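Local coordinates for Lin2111 protein (Listeria innocua, PDB 3EDP) that is of unknown function but probably binds DNA as a GntR-type transcription regulator, with a UTRA domain that may sense a small molecule, at residues E12-K17 / E41-S46; I128-K133 / F158-I163. One frame throughout, in Å; residues are numbered along the deposited sequence.

Interaction 1: residues E12-K17 / E41-S46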
loop_
_atom_site.group_PDB
_atom_site.type_symbol
_atom_site.label_atom_id
_atom_site.label_comp_id
_atom_site.label_asym_id
_atom_site.label_seq_id
_atom_site.Cartn_x
_atom_site.Cartn_y
_atom_site.Cartn_z
ATOM N N GLU A 12 39.499 -26.197 -6.988
ATOM C CA GLU A 12 39.663 -25.219 -5.911
ATOM C C GLU A 12 40.470 -24.012 -6.377
ATOM O O GLU A 12 40.181 -22.880 -5.986
ATOM C CB GLU A 12 40.329 -25.845 -4.684
ATOM C CG GLU A 12 39.415 -26.713 -3.849
ATOM C CD GLU A 12 40.131 -27.326 -2.655
ATOM O OE1 GLU A 12 41.258 -26.884 -2.340
ATOM O OE2 GLU A 12 39.565 -28.252 -2.033
ATOM N N VAL A 13 41.485 -24.256 -7.202
ATOM C CA VAL A 13 42.266 -23.155 -7.764
ATOM C C VAL A 13 41.349 -22.256 -8.588
ATOM O O VAL A 13 41.367 -21.029 -8.450
ATOM C CB VAL A 13 43.441 -23.660 -8.634
ATOM C CG1 VAL A 13 44.157 -22.488 -9.307
ATOM C CG2 VAL A 13 44.413 -24.457 -7.789
ATOM N N ILE A 14 40.519 -22.878 -9.421
ATOM C CA ILE A 14 39.589 -22.132 -10.263
ATOM C C ILE A 14 38.501 -21.412 -9.454
ATOM O O ILE A 14 38.177 -20.264 -9.740
ATOM C CB ILE A 14 39.000 -23.019 -11.387
ATOM C CG1 ILE A 14 40.103 -23.370 -12.392
ATOM C CG2 ILE A 14 37.869 -22.306 -12.114
ATOM C CD1 ILE A 14 39.629 -24.246 -13.507
ATOM N N ALA A 15 37.961 -22.065 -8.427
ATOM C CA ALA A 15 36.998 -21.392 -7.547
ATOM C C ALA A 15 37.598 -20.119 -6.932
ATOM O O ALA A 15 36.933 -19.090 -6.849
ATOM C CB ALA A 15 36.506 -22.344 -6.441
ATOM N N SER A 16 38.855 -20.201 -6.502
ATOM C CA SER A 16 39.551 -19.045 -5.928
ATOM C C SER A 16 39.661 -17.883 -6.914
ATOM O O SER A 16 39.537 -16.722 -6.531
ATOM C CB SER A 16 40.954 -19.438 -5.452
ATOM O OG SER A 16 40.893 -20.384 -4.398
ATOM N N LYS A 17 39.904 -18.204 -8.181
ATOM C CA LYS A 17 40.022 -17.179 -9.214
ATOM C C LYS A 17 38.674 -16.526 -9.505
ATOM O O LYS A 17 38.592 -15.310 -9.693
ATOM C CB LYS A 17 40.650 -17.760 -10.489
ATOM C CG LYS A 17 42.105 -18.205 -10.290
ATOM C CD LYS A 17 42.842 -18.401 -11.603
ATOM C CE LYS A 17 42.655 -19.810 -12.154
ATOM N NZ LYS A 17 43.584 -20.103 -13.299
ATOM N N GLU A 41 35.849 -22.213 -21.135
ATOM C CA GLU A 41 36.698 -21.553 -22.118
ATOM C C GLU A 41 37.694 -20.607 -21.451
ATOM O O GLU A 41 38.888 -20.643 -21.736
ATOM C CB GLU A 41 35.830 -20.776 -23.107
ATOM C CG GLU A 41 36.593 -19.835 -24.013
ATOM C CD GLU A 41 36.750 -20.388 -25.409
ATOM O OE1 GLU A 41 36.314 -19.705 -26.360
ATOM O OE2 GLU A 41 37.289 -21.506 -25.555
ATOM N N ILE A 42 37.194 -19.754 -20.568
ATOM C CA ILE A 42 38.031 -18.782 -19.871
ATOM C C ILE A 42 39.185 -19.460 -19.123
ATOM O O ILE A 42 40.329 -18.993 -19.151
ATOM C CB ILE A 42 37.186 -17.952 -18.874
ATOM C CG1 ILE A 42 36.227 -17.025 -19.631
ATOM C CG2 ILE A 42 38.080 -17.168 -17.924
ATOM C CD1 ILE A 42 35.107 -16.464 -18.755
ATOM N N TYR A 43 38.880 -20.572 -18.464
ATOM C CA TYR A 43 39.864 -21.254 -17.632
ATOM C C TYR A 43 40.443 -22.498 -18.291
ATOM O O TYR A 43 41.168 -23.260 -17.656
ATOM C CB TYR A 43 39.254 -21.581 -16.260
ATOM C CG TYR A 43 39.042 -20.329 -15.450
ATOM C CD1 TYR A 43 40.131 -19.611 -14.967
ATOM C CD2 TYR A 43 37.768 -19.839 -15.199
ATOM C CE1 TYR A 43 39.960 -18.457 -14.241
ATOM C CE2 TYR A 43 37.584 -18.677 -14.465
ATOM C CZ TYR A 43 38.684 -17.992 -13.990
ATOM O OH TYR A 43 38.524 -16.838 -13.268
ATOM N N SER A 44 40.116 -22.698 -19.565
ATOM C CA SER A 44 40.636 -23.837 -20.318
ATOM C C SER A 44 40.500 -25.130 -19.513
ATOM O O SER A 44 41.447 -25.921 -19.416
ATOM C CB SER A 44 42.104 -23.602 -20.708
ATOM O OG SER A 44 42.259 -22.370 -21.400
ATOM N N SER A 45 39.318 -25.351 -18.941
ATOM C CA SER A 45 39.128 -26.509 -18.066
ATOM C C SER A 45 37.871 -27.301 -18.412
ATOM O O SER A 45 37.029 -26.843 -19.185
ATOM C CB SER A 45 39.110 -26.068 -16.598
ATOM O OG SER A 45 40.351 -25.477 -16.234
ATOM N N SER A 46 37.746 -28.497 -17.845
ATOM C CA SER A 46 36.645 -29.379 -18.215
ATOM C C SER A 46 35.317 -28.929 -17.615
ATOM O O SER A 46 35.265 -28.117 -16.683
ATOM C CB SER A 46 36.933 -30.823 -17.789
ATOM O OG SER A 46 36.793 -30.975 -16.390
#

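Interaction 2: residues I128-K133 / F158-I163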
loop_
_atom_site.group_PDB
_atom_site.type_symbol
_atom_site.label_atom_id
_atom_site.label_comp_id
_atom_site.label_asym_id
_atom_site.label_seq_id
_atom_site.Cartn_x
_atom_site.Cartn_y
_atom_site.Cartn_z
ATOM N N ILE A 128 14.766 -10.120 0.822
ATOM C CA ILE A 128 15.330 -9.058 1.636
ATOM C C ILE A 128 14.649 -9.069 2.991
ATOM O O ILE A 128 13.427 -9.170 3.083
ATOM C CB ILE A 128 15.135 -7.679 0.975
ATOM C CG1 ILE A 128 15.875 -7.628 -0.362
ATOM C CG2 ILE A 128 15.628 -6.574 1.892
ATOM C CD1 ILE A 128 15.505 -6.442 -1.227
ATOM N N LYS A 129 15.444 -8.989 4.045
ATOM C CA LYS A 129 14.895 -8.892 5.381
ATOM C C LYS A 129 15.459 -7.656 6.061
ATOM O O LYS A 129 16.677 -7.448 6.071
ATOM C CB LYS A 129 15.242 -10.142 6.187
ATOM C CG LYS A 129 14.498 -10.246 7.513
ATOM C CD LYS A 129 14.957 -11.459 8.308
ATOM C CE LYS A 129 15.157 -12.677 7.410
ATOM N NZ LYS A 129 13.951 -13.007 6.588
ATOM N N PHE A 130 14.580 -6.825 6.612
ATOM C CA PHE A 130 15.029 -5.687 7.410
ATOM C C PHE A 130 14.193 -5.420 8.661
ATOM O O PHE A 130 13.055 -5.869 8.783
ATOM C CB PHE A 130 15.174 -4.413 6.567
ATOM C CG PHE A 130 13.879 -3.872 6.027
ATOM C CD1 PHE A 130 13.091 -3.026 6.791
ATOM C CD2 PHE A 130 13.468 -4.179 4.740
ATOM C CE1 PHE A 130 11.906 -2.517 6.291
ATOM C CE2 PHE A 130 12.289 -3.668 4.231
ATOM C CZ PHE A 130 11.504 -2.839 5.010
ATOM N N VAL A 131 14.791 -4.687 9.589
ATOM C CA VAL A 131 14.216 -4.447 10.899
ATOM C C VAL A 131 14.233 -2.949 11.148
ATOM O O VAL A 131 15.094 -2.231 10.638
ATOM C CB VAL A 131 15.019 -5.181 12.003
ATOM C CG1 VAL A 131 14.857 -4.489 13.344
ATOM C CG2 VAL A 131 14.602 -6.646 12.093
ATOM N N GLN A 132 13.273 -2.477 11.925
ATOM C CA GLN A 132 13.100 -1.052 12.131
ATOM C C GLN A 132 12.605 -0.834 13.551
ATOM O O GLN A 132 11.653 -1.486 13.981
ATOM C CB GLN A 132 12.069 -0.545 11.131
ATOM C CG GLN A 132 12.024 0.946 10.929
ATOM C CD GLN A 132 11.032 1.321 9.849
ATOM O OE1 GLN A 132 10.427 0.449 9.216
ATOM N NE2 GLN A 132 10.858 2.618 9.628
ATOM N N LYS A 133 13.252 0.062 14.289
ATOM C CA LYS A 133 12.774 0.414 15.624
ATOM C C LYS A 133 11.559 1.331 15.513
ATOM O O LYS A 133 11.552 2.265 14.712
ATOM C CB LYS A 133 13.875 1.080 16.446
ATOM C CG LYS A 133 14.981 0.129 16.901
ATOM C CD LYS A 133 15.501 -0.711 15.741
ATOM C CE LYS A 133 16.863 -1.317 16.029
ATOM N NZ LYS A 133 17.469 -1.887 14.787
ATOM N N PHE A 158 18.743 -1.523 -4.677
ATOM C CA PHE A 158 17.692 -2.010 -3.792
ATOM C C PHE A 158 17.538 -1.103 -2.575
ATOM O O PHE A 158 17.682 -1.535 -1.423
ATOM C CB PHE A 158 17.943 -3.468 -3.389
ATOM C CG PHE A 158 17.785 -4.437 -4.524
ATOM C CD1 PHE A 158 16.590 -5.112 -4.719
ATOM C CD2 PHE A 158 18.824 -4.653 -5.417
ATOM C CE1 PHE A 158 16.444 -5.994 -5.779
ATOM C CE2 PHE A 158 18.683 -5.536 -6.468
ATOM C CZ PHE A 158 17.492 -6.203 -6.653
ATOM N N GLN A 159 17.260 0.169 -2.843
ATOM C CA GLN A 159 17.028 1.132 -1.774
ATOM C C GLN A 159 15.724 0.790 -1.075
ATOM O O GLN A 159 14.705 0.566 -1.732
ATOM C CB GLN A 159 16.996 2.559 -2.328
ATOM C CG GLN A 159 18.240 2.904 -3.144
ATOM C CD GLN A 159 18.294 4.373 -3.551
ATOM O OE1 GLN A 159 17.262 5.039 -3.671
ATOM N NE2 GLN A 159 19.500 4.880 -3.764
ATOM N N ILE A 160 15.753 0.723 0.252
ATOM C CA ILE A 160 14.551 0.350 0.996
ATOM C C ILE A 160 13.960 1.484 1.829
ATOM O O ILE A 160 13.187 1.237 2.745
ATOM C CB ILE A 160 14.780 -0.881 1.897
ATOM C CG1 ILE A 160 15.853 -0.581 2.947
ATOM C CG2 ILE A 160 15.128 -2.101 1.053
ATOM C CD1 ILE A 160 15.982 -1.655 4.013
ATOM N N ILE A 161 14.334 2.719 1.512
ATOM C CA ILE A 161 13.761 3.894 2.165
ATOM C C ILE A 161 12.254 3.953 1.868
ATOM O O ILE A 161 11.441 4.183 2.757
ATOM C CB ILE A 161 14.424 5.196 1.648
ATOM C CG1 ILE A 161 15.920 5.199 1.972
ATOM C CG2 ILE A 161 13.733 6.427 2.228
ATOM C CD1 ILE A 161 16.228 4.906 3.434
ATOM N N ASN A 162 11.898 3.725 0.609
ATOM C CA ASN A 162 10.511 3.769 0.165
ATOM C C ASN A 162 10.171 2.501 -0.616
ATOM O O ASN A 162 10.619 2.317 -1.757
ATOM C CB ASN A 162 10.289 5.015 -0.702
ATOM C CG ASN A 162 8.817 5.215 -1.106
ATOM O OD1 ASN A 162 8.440 6.276 -1.612
ATOM N ND2 ASN A 162 7.996 4.204 -0.891
ATOM N N ILE A 163 9.371 1.633 -0.002
ATOM C CA ILE A 163 9.083 0.325 -0.578
ATOM C C ILE A 163 8.306 0.420 -1.894
ATOM O O ILE A 163 8.514 -0.384 -2.806
ATOM C CB ILE A 163 8.302 -0.574 0.413
ATOM C CG1 ILE A 163 9.037 -0.649 1.752
ATOM C CG2 ILE A 163 8.110 -1.973 -0.171
ATOM C CD1 ILE A 163 10.469 -1.179 1.628
#

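Interaction 1: residues E12-K17 / E41-S46
Ile-14 and Lys-17, one turn apart on the first helix of a GntR-family winged helix-turn-helix domain, meet Tyr-43 and Ser-45 in the turn between helices 36-42 and 47-59. In this family these are the two helices of the helix-turn-helix proper, and the turn opens with a Schellman motif in which Ser-44, at positive phi, closes helix 36-42. The chain thereby swings round so that Tyr-43 and Ser-45 both face helix 10-23. Ile-14 divides its branches between them. CG2, set anti to the backbone N by a chi1 of -69°, lies over one face of the tyrosine ring, 4.2 Å from the centroid and shifted toward the rim, a CH-pi contact; Ile-42 CG2 covers the opposite face over its centre. The other branch, fully extended, carries CD1 to Tyr-43 CB at 3.8 Å and onward to the serine; the side chain also packs on Thr-49 and Ala-53 of helix 47-59. A beta-branched residue suits this spot because its two arms diverge toward two neighbours. Lys-17 and Tyr-43 slide past each other, pointing opposite ways. The lysine chain bends at chi3 (-87°), which brings CE to 3.7 Å from Tyr-43 CE1, and its CB lies 3.6 Å from Tyr-43 OH; the methylenes thus lie along the CD1-CE1 side of the ring, reaching the hydroxyl at one end. Ser-45, small enough to meet the Ile-14 CD1 methyl closely, turns its hydroxyl back on its own turn: OG donates to Tyr-43 O over 2.8 Å, approaching from above the carbonyl plane, 54° out of it.

Interaction 2: residues I128-K133 / F158-I163
The ring of Phe-130 is the main bump on this side of strand 124-134, and segment 158-163, a loop running into the first residue of helix 163-167, meets it with two isoleucine tips. This is apolar packing in the core of the UTRA domain, with no hydrogen bond joining the two segments. Ile-160 CD1 lies over one face of the ring, 4.0 Å from the centroid and 29° off the normal, and comes to 3.6 Å from Phe-130 CD2. It fits the angle between the Phe-130 ring and Phe-130 CB, with Ile-160 CD1 3.8 Å from the latter. With CG between the backbone N and carbonyl carbon (chi1 66°), the Phe-130 ring lies beside Ile-160, the two side chains pointing opposite ways, and its far end meets Ile-163, whose CD1 stands 3.9 Å from Phe-130 CZ. A flat, wide side chain serves well here, since one ring can touch both isoleucines. Two residues back on the same side of the strand, Ile-128 sends its extended branch across to Phe-158, with Ile-128 CD1 at 3.9 Å from Phe-158 CD1. Unlike the methyl of Ile-160, those of Ile-163 and Ile-128 approach their rings obliquely. Phe-158 also meets the rings of Tyr-126 and Phe-104, and Ile-160 touches Ile-101, so the segment covers strands 124-134 and 99-108 together as it enters helix 163-167, while Phe-130 also packs on Leu-143 of the adjoining strand 137-146.

From the N terminus, interaction 1 comes first: helix 10-23 is joined to the end of helix 36-42, closing a loop of 23 residues within the GntR-type DNA-binding region. The chain then runs through helix 47-59 and the hairpin 63-66/70-73 into the UTRA region. There interaction 2 closes a second loop, of 24 residues, that contains strand 137-146 and brings the segment leading into helix 163-167 back over strand 124-134. The two loops follow in series, neither nesting nor crossing. The centres of interactions 1 and 2 lie about 37 Å apart, on opposite sides of the chain's centre, and the contacts do not touch; one ties together helices of the winged helix-turn-helix, the other covers part of the six-stranded antiparallel sheet.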